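Local coordinates for protein tryptophan synthase alpha chain (Chlamydia trachomatis, PDB 6V82) that probably cleaves indoleglycerol phosphate to indole and glyceraldehyde 3-phosphate, the aldol reaction of the alpha subunit in the last step of tryptophan synthesis, at residues 15-20 with 42-47; 29-34 with 238-243; 126-131 with 161-166; 169-174 with 201-206; 222-227 with 248-253. All coordinates share one frame; numbering follows the deposited sequence.

Contact 1: 15-20 with 42-47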
# COMPACT_ATOMS: atom_id res chain seq x y z
N ILE A 15 -5.01 -34.08 -43.50
CA ILE A 15 -5.92 -33.97 -42.37
C ILE A 15 -6.39 -32.53 -42.25
O ILE A 15 -5.58 -31.60 -42.29
CB ILE A 15 -5.25 -34.43 -41.06
CG1 ILE A 15 -4.65 -35.83 -41.21
CG2 ILE A 15 -6.24 -34.37 -39.91
CD1 ILE A 15 -3.76 -36.25 -40.04
N GLY A 16 -7.71 -32.35 -42.13
CA GLY A 16 -8.28 -31.02 -41.99
C GLY A 16 -8.99 -30.84 -40.67
O GLY A 16 -9.81 -31.68 -40.28
N TYR A 17 -8.67 -29.76 -39.96
CA TYR A 17 -9.27 -29.48 -38.66
C TYR A 17 -10.48 -28.58 -38.81
O TYR A 17 -10.46 -27.60 -39.56
CB TYR A 17 -8.27 -28.79 -37.72
CG TYR A 17 -8.92 -28.41 -36.41
CD1 TYR A 17 -9.08 -29.35 -35.40
CD2 TYR A 17 -9.42 -27.13 -36.20
CE1 TYR A 17 -9.69 -29.01 -34.21
CE2 TYR A 17 -10.03 -26.78 -35.02
CZ TYR A 17 -10.17 -27.73 -34.03
OH TYR A 17 -10.79 -27.39 -32.84
N LEU A 18 -11.53 -28.90 -38.05
CA LEU A 18 -12.67 -28.02 -37.85
C LEU A 18 -13.11 -28.09 -36.39
O LEU A 18 -13.06 -29.15 -35.76
CB LEU A 18 -13.88 -28.39 -38.71
CG LEU A 18 -13.84 -28.12 -40.20
CD1 LEU A 18 -15.13 -28.64 -40.83
CD2 LEU A 18 -13.66 -26.64 -40.45
N THR A 19 -13.57 -26.96 -35.86
CA THR A 19 -14.16 -26.93 -34.53
C THR A 19 -15.64 -27.29 -34.62
O THR A 19 -16.44 -26.55 -35.20
CB THR A 19 -14.00 -25.56 -33.89
OG1 THR A 19 -12.61 -25.23 -33.77
CG2 THR A 19 -14.65 -25.56 -32.51
N ALA A 20 -16.01 -28.43 -34.04
CA ALA A 20 -17.41 -28.81 -33.96
C ALA A 20 -18.23 -27.70 -33.31
O ALA A 20 -17.90 -27.23 -32.21
CB ALA A 20 -17.56 -30.11 -33.16
N ILE A 42 -8.95 -36.95 -44.09
CA ILE A 42 -9.27 -37.26 -42.70
C ILE A 42 -9.75 -35.98 -42.06
O ILE A 42 -9.06 -34.96 -42.12
CB ILE A 42 -8.05 -37.81 -41.95
CG1 ILE A 42 -7.60 -39.14 -42.54
CG2 ILE A 42 -8.35 -37.91 -40.46
CD1 ILE A 42 -6.30 -39.66 -41.98
N LEU A 43 -10.93 -36.02 -41.45
CA LEU A 43 -11.42 -34.87 -40.69
C LEU A 43 -10.97 -34.98 -39.24
O LEU A 43 -11.13 -36.02 -38.61
CB LEU A 43 -12.95 -34.79 -40.76
CG LEU A 43 -13.42 -34.25 -42.09
CD1 LEU A 43 -14.92 -34.10 -42.10
CD2 LEU A 43 -12.73 -32.92 -42.40
N GLU A 44 -10.40 -33.89 -38.72
CA GLU A 44 -10.09 -33.79 -37.31
C GLU A 44 -11.09 -32.82 -36.72
O GLU A 44 -11.02 -31.61 -36.98
CB GLU A 44 -8.66 -33.34 -37.04
CG GLU A 44 -8.32 -33.36 -35.54
CD GLU A 44 -6.84 -33.57 -35.27
OE1 GLU A 44 -6.18 -32.65 -34.73
OE2 GLU A 44 -6.33 -34.67 -35.61
N LEU A 45 -12.03 -33.35 -35.95
CA LEU A 45 -13.16 -32.60 -35.44
C LEU A 45 -12.89 -32.20 -33.99
O LEU A 45 -12.73 -33.07 -33.11
CB LEU A 45 -14.43 -33.45 -35.58
CG LEU A 45 -15.76 -32.74 -35.41
CD1 LEU A 45 -15.93 -31.64 -36.45
CD2 LEU A 45 -16.87 -33.77 -35.52
N GLY A 46 -12.81 -30.90 -33.74
CA GLY A 46 -12.49 -30.42 -32.41
C GLY A 46 -13.69 -30.36 -31.49
O GLY A 46 -14.69 -29.70 -31.83
N PHE A 47 -13.63 -31.07 -30.37
CA PHE A 47 -14.54 -30.86 -29.25
C PHE A 47 -14.10 -29.57 -28.56
O PHE A 47 -13.01 -29.53 -27.96
CB PHE A 47 -14.50 -32.07 -28.30
CG PHE A 47 -15.71 -32.19 -27.38
CD1 PHE A 47 -16.15 -33.44 -26.96
CD2 PHE A 47 -16.37 -31.06 -26.90
CE1 PHE A 47 -17.25 -33.58 -26.10
CE2 PHE A 47 -17.48 -31.19 -26.04
CZ PHE A 47 -17.92 -32.46 -25.64

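Contact 2: 29-34 with 238-243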
# COMPACT_ATOMS: atom_id res chain seq x y z
N ILE A 29 -21.61 -29.21 -40.24
CA ILE A 29 -21.82 -30.30 -41.18
C ILE A 29 -21.54 -29.83 -42.60
O ILE A 29 -20.90 -30.54 -43.39
CB ILE A 29 -23.25 -30.86 -41.04
CG1 ILE A 29 -23.44 -31.48 -39.67
CG2 ILE A 29 -23.53 -31.86 -42.15
CD1 ILE A 29 -24.89 -31.75 -39.34
N GLU A 30 -22.02 -28.63 -42.94
CA GLU A 30 -21.74 -28.06 -44.26
C GLU A 30 -20.24 -27.89 -44.49
O GLU A 30 -19.73 -28.24 -45.55
CB GLU A 30 -22.46 -26.73 -44.44
CG GLU A 30 -23.93 -26.88 -44.69
CD GLU A 30 -24.22 -28.05 -45.62
OE1 GLU A 30 -24.81 -29.05 -45.15
OE2 GLU A 30 -23.86 -27.96 -46.81
N ALA A 31 -19.52 -27.35 -43.49
CA ALA A 31 -18.09 -27.14 -43.67
C ALA A 31 -17.36 -28.47 -43.88
O ALA A 31 -16.50 -28.58 -44.76
CB ALA A 31 -17.50 -26.37 -42.48
N ALA A 32 -17.75 -29.50 -43.11
CA ALA A 32 -17.15 -30.82 -43.27
C ALA A 32 -17.38 -31.37 -44.68
O ALA A 32 -16.45 -31.90 -45.30
CB ALA A 32 -17.69 -31.77 -42.21
N LYS A 33 -18.61 -31.25 -45.20
CA LYS A 33 -18.86 -31.64 -46.58
C LYS A 33 -17.93 -30.90 -47.53
O LYS A 33 -17.36 -31.50 -48.45
CB LYS A 33 -20.31 -31.37 -46.98
CG LYS A 33 -21.35 -32.31 -46.40
CD LYS A 33 -22.73 -31.99 -46.99
CE LYS A 33 -23.85 -32.29 -45.99
NZ LYS A 33 -25.21 -32.06 -46.57
N ALA A 34 -17.76 -29.59 -47.32
CA ALA A 34 -16.96 -28.78 -48.22
C ALA A 34 -15.50 -29.23 -48.22
O ALA A 34 -14.84 -29.23 -49.27
CB ALA A 34 -17.07 -27.31 -47.83
N SER A 238 -17.49 -17.03 -44.63
CA SER A 238 -17.93 -18.32 -44.11
C SER A 238 -18.63 -19.19 -45.15
O SER A 238 -18.95 -20.34 -44.84
CB SER A 238 -18.86 -18.10 -42.91
OG SER A 238 -19.81 -17.08 -43.18
N SER A 239 -18.86 -18.67 -46.36
CA SER A 239 -19.49 -19.48 -47.40
C SER A 239 -18.62 -20.69 -47.70
O SER A 239 -17.44 -20.54 -48.05
CB SER A 239 -19.72 -18.65 -48.66
OG SER A 239 -18.53 -18.50 -49.40
N VAL A 240 -19.18 -21.89 -47.54
CA VAL A 240 -18.35 -23.09 -47.47
C VAL A 240 -17.69 -23.44 -48.79
O VAL A 240 -16.71 -24.19 -48.81
CB VAL A 240 -19.18 -24.27 -46.94
CG1 VAL A 240 -19.45 -24.08 -45.45
CG2 VAL A 240 -20.48 -24.42 -47.72
N GLU A 241 -18.18 -22.89 -49.90
CA GLU A 241 -17.49 -23.05 -51.18
C GLU A 241 -16.03 -22.65 -51.08
O GLU A 241 -15.15 -23.31 -51.66
CB GLU A 241 -18.19 -22.21 -52.26
CG GLU A 241 -19.57 -22.73 -52.67
CD GLU A 241 -20.62 -22.59 -51.57
OE1 GLU A 241 -20.33 -21.96 -50.53
OE2 GLU A 241 -21.74 -23.11 -51.75
N THR A 242 -15.73 -21.58 -50.34
CA THR A 242 -14.35 -21.13 -50.20
C THR A 242 -13.51 -22.10 -49.39
O THR A 242 -12.28 -22.04 -49.47
CB THR A 242 -14.29 -19.74 -49.57
OG1 THR A 242 -14.71 -19.81 -48.20
CG2 THR A 242 -15.18 -18.76 -50.30
N LEU A 243 -14.13 -23.00 -48.62
CA LEU A 243 -13.38 -24.04 -47.93
C LEU A 243 -12.96 -25.15 -48.89
O LEU A 243 -11.81 -25.60 -48.87
CB LEU A 243 -14.21 -24.62 -46.78
CG LEU A 243 -14.47 -23.67 -45.63
CD1 LEU A 243 -15.34 -24.35 -44.58
CD2 LEU A 243 -13.15 -23.24 -45.05

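Contact 3: 126-131 with 161-166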
# COMPACT_ATOMS: atom_id res chain seq x y z
N PRO A 126 -1.45 -37.59 -21.52
CA PRO A 126 -0.31 -38.39 -21.99
C PRO A 126 -0.43 -39.86 -21.58
O PRO A 126 -1.05 -40.20 -20.57
CB PRO A 126 0.89 -37.71 -21.32
CG PRO A 126 0.33 -37.07 -20.10
CD PRO A 126 -1.06 -36.63 -20.47
N ALA A 127 0.17 -40.72 -22.39
CA ALA A 127 0.27 -42.13 -22.04
C ALA A 127 0.97 -42.28 -20.70
O ALA A 127 1.84 -41.47 -20.36
CB ALA A 127 1.05 -42.90 -23.11
N PRO A 128 0.61 -43.28 -19.90
CA PRO A 128 1.15 -43.36 -18.55
C PRO A 128 2.66 -43.54 -18.57
O PRO A 128 3.24 -44.10 -19.51
CB PRO A 128 0.44 -44.58 -17.95
CG PRO A 128 -0.80 -44.74 -18.77
CD PRO A 128 -0.40 -44.32 -20.16
N LEU A 129 3.31 -43.03 -17.52
CA LEU A 129 4.77 -43.04 -17.50
C LEU A 129 5.33 -44.38 -17.05
O LEU A 129 6.27 -44.90 -17.67
CB LEU A 129 5.28 -41.91 -16.60
CG LEU A 129 6.76 -41.58 -16.73
CD1 LEU A 129 7.24 -41.75 -18.17
CD2 LEU A 129 7.04 -40.16 -16.25
N SER A 130 4.77 -44.98 -15.99
CA SER A 130 5.28 -46.27 -15.54
C SER A 130 4.86 -47.38 -16.49
O SER A 130 3.74 -47.39 -17.01
CB SER A 130 4.76 -46.60 -14.13
OG SER A 130 5.15 -47.91 -13.75
N HIS A 131 5.77 -48.33 -16.72
CA HIS A 131 5.46 -49.44 -17.61
C HIS A 131 4.26 -50.24 -17.11
O HIS A 131 3.54 -50.84 -17.92
CB HIS A 131 6.67 -50.36 -17.75
CG HIS A 131 7.95 -49.65 -18.06
ND1 HIS A 131 8.95 -49.49 -17.12
CD2 HIS A 131 8.39 -49.06 -19.19
CE1 HIS A 131 9.96 -48.83 -17.67
NE2 HIS A 131 9.64 -48.56 -18.92
N MET A 161 7.65 -44.80 -24.99
CA MET A 161 7.75 -45.63 -26.19
C MET A 161 7.08 -46.98 -26.02
O MET A 161 6.32 -47.43 -26.88
CB MET A 161 9.22 -45.82 -26.56
CG MET A 161 9.89 -44.57 -27.08
SD MET A 161 9.00 -43.95 -28.52
CE MET A 161 10.36 -43.66 -29.66
N SER A 162 7.35 -47.64 -24.89
CA SER A 162 6.66 -48.88 -24.55
C SER A 162 5.17 -48.64 -24.38
O SER A 162 4.35 -49.24 -25.10
CB SER A 162 7.24 -49.46 -23.26
OG SER A 162 8.65 -49.55 -23.34
N LEU A 163 4.79 -47.79 -23.43
CA LEU A 163 3.36 -47.61 -23.17
C LEU A 163 2.67 -46.85 -24.28
O LEU A 163 1.48 -47.09 -24.54
CB LEU A 163 3.14 -46.92 -21.82
CG LEU A 163 2.82 -47.89 -20.68
CD1 LEU A 163 2.10 -47.16 -19.59
CD2 LEU A 163 2.00 -49.08 -21.15
N ILE A 164 3.37 -45.93 -24.96
CA ILE A 164 2.77 -45.30 -26.13
C ILE A 164 2.45 -46.35 -27.19
O ILE A 164 1.37 -46.33 -27.79
CB ILE A 164 3.68 -44.19 -26.70
CG1 ILE A 164 3.87 -43.09 -25.66
CG2 ILE A 164 3.07 -43.60 -27.95
CD1 ILE A 164 4.50 -41.83 -26.22
N GLN A 165 3.37 -47.29 -27.41
CA GLN A 165 3.10 -48.39 -28.33
C GLN A 165 1.96 -49.27 -27.86
O GLN A 165 1.22 -49.84 -28.68
CB GLN A 165 4.37 -49.22 -28.51
CG GLN A 165 4.26 -50.35 -29.50
CD GLN A 165 5.59 -51.00 -29.73
OE1 GLN A 165 6.63 -50.45 -29.37
NE2 GLN A 165 5.57 -52.18 -30.33
N GLU A 166 1.78 -49.39 -26.54
CA GLU A 166 0.67 -50.16 -25.99
C GLU A 166 -0.67 -49.66 -26.50
O GLU A 166 -1.50 -50.44 -26.99
CB GLU A 166 0.73 -50.11 -24.46
CG GLU A 166 -0.37 -50.88 -23.76
CD GLU A 166 0.06 -52.28 -23.37
OE1 GLU A 166 0.83 -52.91 -24.13
OE2 GLU A 166 -0.36 -52.74 -22.28

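Contact 4: 169-174 with 201-206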
# COMPACT_ATOMS: atom_id res chain seq x y z
N ARG A 169 -3.03 -46.57 -31.85
CA ARG A 169 -3.67 -47.24 -32.98
C ARG A 169 -3.88 -46.23 -34.09
O ARG A 169 -3.86 -45.01 -33.86
CB ARG A 169 -5.03 -47.86 -32.60
CG ARG A 169 -5.03 -48.84 -31.44
CD ARG A 169 -4.33 -50.14 -31.81
NE ARG A 169 -4.54 -51.16 -30.79
CZ ARG A 169 -3.73 -51.36 -29.75
NH1 ARG A 169 -2.64 -50.62 -29.60
NH2 ARG A 169 -4.01 -52.31 -28.87
N GLY A 170 -4.08 -46.73 -35.30
CA GLY A 170 -4.33 -45.86 -36.44
C GLY A 170 -3.09 -45.19 -37.00
O GLY A 170 -2.54 -45.64 -38.02
N PHE A 171 -2.65 -44.10 -36.37
CA PHE A 171 -1.42 -43.42 -36.75
C PHE A 171 -0.96 -42.61 -35.55
O PHE A 171 -1.71 -42.38 -34.60
CB PHE A 171 -1.62 -42.52 -37.97
CG PHE A 171 -2.50 -41.33 -37.70
CD1 PHE A 171 -1.94 -40.09 -37.44
CD2 PHE A 171 -3.88 -41.46 -37.70
CE1 PHE A 171 -2.74 -38.99 -37.18
CE2 PHE A 171 -4.69 -40.36 -37.45
CZ PHE A 171 -4.12 -39.12 -37.19
N LEU A 172 0.30 -42.18 -35.60
CA LEU A 172 0.93 -41.39 -34.55
C LEU A 172 1.23 -40.00 -35.08
O LEU A 172 1.78 -39.85 -36.17
CB LEU A 172 2.23 -42.02 -34.07
CG LEU A 172 2.10 -43.01 -32.92
CD1 LEU A 172 3.45 -43.67 -32.70
CD2 LEU A 172 1.64 -42.28 -31.67
N TYR A 173 0.87 -38.99 -34.30
CA TYR A 173 1.36 -37.66 -34.56
C TYR A 173 2.77 -37.51 -34.01
O TYR A 173 3.11 -38.06 -32.96
CB TYR A 173 0.45 -36.62 -33.92
CG TYR A 173 -0.79 -36.28 -34.70
CD1 TYR A 173 -0.69 -35.80 -36.00
CD2 TYR A 173 -2.04 -36.38 -34.12
CE1 TYR A 173 -1.82 -35.46 -36.71
CE2 TYR A 173 -3.18 -36.03 -34.82
CZ TYR A 173 -3.06 -35.57 -36.11
OH TYR A 173 -4.19 -35.23 -36.82
N TYR A 174 3.58 -36.75 -34.73
CA TYR A 174 4.97 -36.52 -34.37
C TYR A 174 5.23 -35.02 -34.37
O TYR A 174 4.86 -34.33 -35.32
CB TYR A 174 5.90 -37.22 -35.36
CG TYR A 174 7.32 -37.25 -34.91
CD1 TYR A 174 8.19 -36.22 -35.26
CD2 TYR A 174 7.80 -38.28 -34.12
CE1 TYR A 174 9.50 -36.22 -34.85
CE2 TYR A 174 9.12 -38.29 -33.70
CZ TYR A 174 9.97 -37.26 -34.07
OH TYR A 174 11.28 -37.24 -33.67
N PRO A 201 1.59 -45.41 -39.39
CA PRO A 201 1.95 -44.17 -40.09
C PRO A 201 2.28 -43.07 -39.09
O PRO A 201 1.65 -42.96 -38.03
CB PRO A 201 0.69 -43.84 -40.90
CG PRO A 201 -0.13 -45.10 -40.89
CD PRO A 201 0.20 -45.80 -39.62
N ILE A 202 3.29 -42.27 -39.42
CA ILE A 202 3.74 -41.17 -38.58
C ILE A 202 3.44 -39.88 -39.32
O ILE A 202 3.92 -39.68 -40.45
CB ILE A 202 5.23 -41.28 -38.24
CG1 ILE A 202 5.56 -42.69 -37.77
CG2 ILE A 202 5.59 -40.29 -37.15
CD1 ILE A 202 4.80 -43.12 -36.56
N VAL A 203 2.66 -38.99 -38.71
CA VAL A 203 2.24 -37.75 -39.34
C VAL A 203 2.86 -36.58 -38.60
O VAL A 203 2.72 -36.46 -37.38
CB VAL A 203 0.70 -37.63 -39.37
CG1 VAL A 203 0.28 -36.28 -39.93
CG2 VAL A 203 0.11 -38.77 -40.18
N ASP A 204 3.56 -35.72 -39.36
CA ASP A 204 4.06 -34.46 -38.83
C ASP A 204 2.90 -33.57 -38.39
O ASP A 204 2.03 -33.20 -39.19
CB ASP A 204 4.89 -33.76 -39.91
CG ASP A 204 5.79 -32.65 -39.36
OD1 ASP A 204 5.37 -31.94 -38.41
OD2 ASP A 204 6.92 -32.49 -39.88
N ARG A 205 2.91 -33.22 -37.10
CA ARG A 205 1.84 -32.47 -36.46
C ARG A 205 1.88 -30.97 -36.77
O ARG A 205 0.97 -30.24 -36.36
CB ARG A 205 1.93 -32.71 -34.94
CG ARG A 205 0.86 -32.07 -34.05
CD ARG A 205 -0.54 -32.58 -34.30
NE ARG A 205 -1.50 -31.98 -33.37
CZ ARG A 205 -2.83 -32.09 -33.47
NH1 ARG A 205 -3.38 -32.80 -34.46
NH2 ARG A 205 -3.61 -31.49 -32.58
N ARG A 206 2.89 -30.49 -37.50
CA ARG A 206 3.01 -29.05 -37.68
C ARG A 206 1.91 -28.50 -38.58
O ARG A 206 1.39 -29.18 -39.47
CB ARG A 206 4.39 -28.70 -38.25
CG ARG A 206 4.53 -28.80 -39.75
CD ARG A 206 5.87 -28.21 -40.18
NE ARG A 206 6.97 -29.18 -40.09
CZ ARG A 206 7.70 -29.43 -39.00
NH1 ARG A 206 8.67 -30.33 -39.05
NH2 ARG A 206 7.46 -28.79 -37.85

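Contact 5: 222-227 with 248-253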
# COMPACT_ATOMS: atom_id res chain seq x y z
N ASP A 222 3.78 -39.27 -43.40
CA ASP A 222 2.70 -39.97 -44.10
C ASP A 222 1.49 -39.09 -44.34
O ASP A 222 0.58 -39.49 -45.07
CB ASP A 222 2.30 -41.22 -43.31
CG ASP A 222 3.43 -42.23 -43.23
OD1 ASP A 222 3.89 -42.67 -44.30
OD2 ASP A 222 3.87 -42.56 -42.11
N GLY A 223 1.46 -37.90 -43.77
CA GLY A 223 0.42 -36.94 -44.08
C GLY A 223 0.78 -35.60 -43.48
O GLY A 223 1.77 -35.48 -42.75
N PHE A 224 -0.03 -34.60 -43.79
CA PHE A 224 0.10 -33.28 -43.17
C PHE A 224 -1.26 -32.84 -42.66
O PHE A 224 -2.30 -33.30 -43.15
CB PHE A 224 0.67 -32.24 -44.15
CG PHE A 224 -0.23 -31.94 -45.31
CD1 PHE A 224 -0.24 -32.76 -46.43
CD2 PHE A 224 -1.06 -30.84 -45.29
CE1 PHE A 224 -1.08 -32.49 -47.50
CE2 PHE A 224 -1.89 -30.55 -46.35
CZ PHE A 224 -1.90 -31.37 -47.46
N ILE A 225 -1.26 -31.96 -41.67
CA ILE A 225 -2.49 -31.46 -41.08
C ILE A 225 -2.60 -29.97 -41.35
O ILE A 225 -1.62 -29.22 -41.19
CB ILE A 225 -2.57 -31.78 -39.58
CG1 ILE A 225 -3.81 -31.15 -38.96
CG2 ILE A 225 -1.32 -31.33 -38.84
CD1 ILE A 225 -4.08 -31.61 -37.53
N VAL A 226 -3.77 -29.55 -41.81
CA VAL A 226 -4.14 -28.14 -41.93
C VAL A 226 -4.96 -27.81 -40.68
O VAL A 226 -6.16 -28.08 -40.63
CB VAL A 226 -4.94 -27.88 -43.21
CG1 VAL A 226 -5.33 -26.42 -43.29
CG2 VAL A 226 -4.17 -28.34 -44.44
N LYS A 227 -4.31 -27.24 -39.68
CA LYS A 227 -4.95 -26.99 -38.39
C LYS A 227 -5.69 -25.65 -38.35
O LYS A 227 -6.84 -25.59 -37.93
CB LYS A 227 -3.92 -27.04 -37.26
CG LYS A 227 -4.48 -26.76 -35.88
CD LYS A 227 -5.54 -27.79 -35.50
CE LYS A 227 -6.18 -27.49 -34.15
NZ LYS A 227 -5.29 -27.75 -32.97
N GLN A 248 -8.37 -27.27 -52.09
CA GLN A 248 -7.84 -27.66 -53.39
C GLN A 248 -6.51 -26.98 -53.68
O GLN A 248 -5.64 -27.58 -54.33
CB GLN A 248 -8.86 -27.35 -54.49
CG GLN A 248 -10.15 -28.17 -54.38
CD GLN A 248 -11.24 -27.72 -55.35
OE1 GLN A 248 -11.26 -26.57 -55.79
NE2 GLN A 248 -12.14 -28.63 -55.69
N THR A 249 -6.31 -25.75 -53.19
CA THR A 249 -5.05 -25.04 -53.41
C THR A 249 -3.95 -25.48 -52.44
O THR A 249 -2.77 -25.33 -52.77
CB THR A 249 -5.24 -23.52 -53.29
OG1 THR A 249 -5.63 -23.19 -51.96
CG2 THR A 249 -6.32 -23.03 -54.23
N VAL A 250 -4.31 -26.03 -51.28
CA VAL A 250 -3.32 -26.42 -50.26
C VAL A 250 -2.81 -27.84 -50.48
O VAL A 250 -1.63 -28.12 -50.27
CB VAL A 250 -3.93 -26.26 -48.86
CG1 VAL A 250 -3.03 -26.90 -47.81
CG2 VAL A 250 -4.13 -24.79 -48.54
N ILE A 251 -3.68 -28.75 -50.90
CA ILE A 251 -3.31 -30.15 -51.12
C ILE A 251 -2.53 -30.28 -52.43
O ILE A 251 -3.03 -29.91 -53.50
CB ILE A 251 -4.56 -31.04 -51.13
CG1 ILE A 251 -5.33 -30.86 -49.82
CG2 ILE A 251 -4.18 -32.49 -51.36
CD1 ILE A 251 -6.67 -31.56 -49.79
N PRO A 252 -1.30 -30.81 -52.39
CA PRO A 252 -0.46 -30.87 -53.59
C PRO A 252 -1.05 -31.74 -54.69
O PRO A 252 -1.96 -32.54 -54.47
CB PRO A 252 0.85 -31.46 -53.07
CG PRO A 252 0.86 -31.15 -51.61
CD PRO A 252 -0.56 -31.21 -51.18
N GLY A 253 -0.51 -31.58 -55.90
CA GLY A 253 -0.91 -32.39 -57.04
C GLY A 253 -2.22 -31.99 -57.69
O GLY A 253 -2.43 -32.21 -58.88

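Contact 1: 15-20 with 42-47
Tyr-17 lies across the neighbouring strand above Glu-44 and Gly-46. Its CG is anti to the backbone N (chi1 176°), which sends the ring along the strands. CB sits 4.0 Å from Glu-44 O, and CG stays near that oxygen. CD1 closes to 3.4 Å from Glu-44 O and also meets Glu-44 CG. CE1 then passes over Gly-46, 3.6 Å from its CA, where no side chain stands in the way. CZ follows over the same CA. The tip, OH, ends 3.5 Å from Gly-46 CA and is hydrogen-bonded to Thr-19 OG1 and to His-63 NE2. Thr-19 OG1 also bonds Ser-62.

The backbones form parallel beta pairing between strands 13-19 and 42-46. Gly-16 N donates to Ile-42 O, Glu-44 N to Gly-16 O, Leu-18 N to Glu-44 O and Gly-46 N to Leu-18 O. Past the strand end, Ala-20 N reaches Gly-46 O by a more bent bond (2.9 Å, 139° at the hydrogen). On the Tyr-17 side, Ile-15 CG2 rests 3.9 Å from Glu-44 CB. Leu-18 and Leu-43 point the other way, onto helix 25-37.

Glu-44 is a predicted proton acceptor. Its OE1 forms a salt bridge with Arg-205 NH1, and its OE2 is hydrogen-bonded to Tyr-173 OH. The strand pairing therefore fixes the root of a carboxylate whose tip is held by polar groups inside the barrel.

Contact 2: 29-34 with 238-243
Ala-31 and Val-240 bring their CA atoms to 5.6 Å, the closest CA pair between helix 25-37 and the chain at the start of 238-243. The small alanines of helix 25-37 probably permit this closeness.

Val-240 faces helix 25-37. Its CG1 is anti to the carbonyl carbon (chi1 -72°) and lies 3.8 Å from Ala-31 CA. The same methyl meets Glu-30 CB at 4.1 Å, at the more open side of the contact. Ala-34 sits one turn further on. Its CB touches Val-240 twice, at the side-chain CB and at the carbonyl O, the latter 3.3 Å away.

Leu-243, three residues on from Val-240, adds a second apolar side chain. Its CD1 reaches Ala-31 CB at 3.6 Å, and its CB lies 4.1 Å from Ala-34 CB. Leu-243 also packs on Leu-35, so it continues the apolar seam.

No hydrogen bond joins the two segments. Polar links flank them instead: Ala-34 O accepts from Thr-244 OG1, and Tyr-27 OH bonds Ser-238 O. Within 238-243, Ser-239 O accepts from both the N and the OG1 of Thr-242, the second at 2.8 Å, which ties Thr-242 back to Ser-239.

This is packing between the first and last principal helices of a TIM barrel, neighbours in the outer layer, where an early helix meets the last one.

Contact 3: 126-131 with 161-166
Leu-163 pushes its side chain from helix 158-167 into the bend of the loop 126-131. Its CD1 does most of the touching. It lies 3.5 Å from Pro-128 CB, and the two side chains cross at about a right angle. Two loop carbonyls also press on this methyl: Ser-130 O at 3.1 Å, a short approach, and Pro-128 O at 3.3 Å. Chi1 of Leu-163 is strained to -98°, consistent with a tight fit between these carbonyls. Beside it, Ala-127 CB packs 3.8 Å from Ile-164 CG1, and Ile-164 goes on to the strand residues Leu-150 and Ile-152.

The other end is loose and lies at the surface. His-131 is poorly ordered, and its CD2 comes no nearer than 4.2 Å to Ser-162 OG. That hydroxyl is instead hydrogen-bonded to Pro-158 O in its own helix.

With no hydrogen bond between the segments, the loop is held mainly by van der Waals packing of Leu-163 against Pro-128 and loop carbonyls, with Ala-127 on Ile-164 beside it.

Contact 4: 169-174 with 201-206
Tyr-173 has CG anti to its carbonyl carbon (chi1 -82°), while Arg-205 leaves anti to its backbone N and then bends (chi2 64°), laying its chain over the tyrosine ring. Arg-205 CD stands over the face, 3.8 Å from the centroid, in a CH-pi contact. The guanidinium follows as a cation-pi partner, CZ 4.4 Å from the centroid, its plane turned 55° from the ring. NH1 hangs toward the rim, 3.2 Å from Tyr-173 CZ. Phe-171 CE1 covers the opposite face. Both polar ends turn to Glu-44.

The two segments carry neighbouring parallel strands of the TIM barrel, 172-175 and 202-205. Tyr-173 and Val-203 face its interior side by side, and Tyr-173 CE1 is 3.9 Å from Val-203 CG1. Leu-172, Ile-202 and Tyr-174 face outward to helix 187-198; Ile-202 CG2 is 3.6 Å from Tyr-174 CB.

Four backbone bonds join the strands. Leu-172 N donates to Pro-201 O, Val-203 N to Leu-172 O, Tyr-174 N to Val-203 O and Arg-205 N to Tyr-174 O. At the corner, Asp-204 OD1 accepts the Arg-206 N in an Asx turn (3.0 Å), and OD2 forms a salt bridge with Arg-206 NH1 and a hydrogen bond with Tyr-220.

Contact 5: 222-227 with 248-253
Phe-224 drives its ring from strand 223-226 into the chain end after helix 241-250, meeting Val-250, Ile-251 and Pro-252. Its CG lies between the backbone N and the carbonyl carbon (chi1 66°), which turns the ring out to the last residues of the protein. The far rim does the touching. Ile-251 CA lies at the ring edge, near its plane, 4.1 Å from Phe-224 CZ. CE1 meets Pro-252 CD at 3.9 Å, the two side chains coming from opposite directions. CE2 meets Val-250 CG1 at 4.1 Å, obliquely.

That same valine methyl also serves the next outward residue of the strand. Val-226 CG2 reaches it tip to tip at 3.8 Å. Val-250 CG1 is thus shared by Phe-224 and Val-226.

Helix 211-218 flanks the ring through Ala-214, Val-217 and Leu-218, and Ala-214 also touches Pro-252. Just beyond the strand, Lys-227 forms a salt bridge with Asp-55, a predicted proton acceptor.

The backbones stay well apart here, 8.5 Å between Val-226 CA and Val-250 CA. No hydrogen bond crosses. The C-terminal tail is therefore joined to the last barrel strand by hydrophobic side chains, with the Phe-224 ring reaching across to the tail and Val-226 meeting Val-250 beside it.

Overall arrangement
The five contacts sample one TIM barrel. Contacts 1, 4 and 5 lie on its parallel sheet, with centres 14 to 15 Å apart. Contact 5 touches both others, since strand 223-226 neighbours strand 13-19 and Asp-222 bonds Ile-202. Contact 1 meets contact 4 across the interior at Glu-44. Contacts 2 and 3 lie further out, on helices and a loop, centres about 38 Å apart. Contact 2 packs against contact 1 through Ala-31 and Ala-32 and shares helix 241-250 with contact 5. Contact 3 touches contact 4 through Ile-164 on Leu-172. Along the chain, contact 2 encloses contacts 3 and 4, and its segments alternate with those of contacts 1 and 5. Strand 13-19 beside 223-226 joins early and late chain.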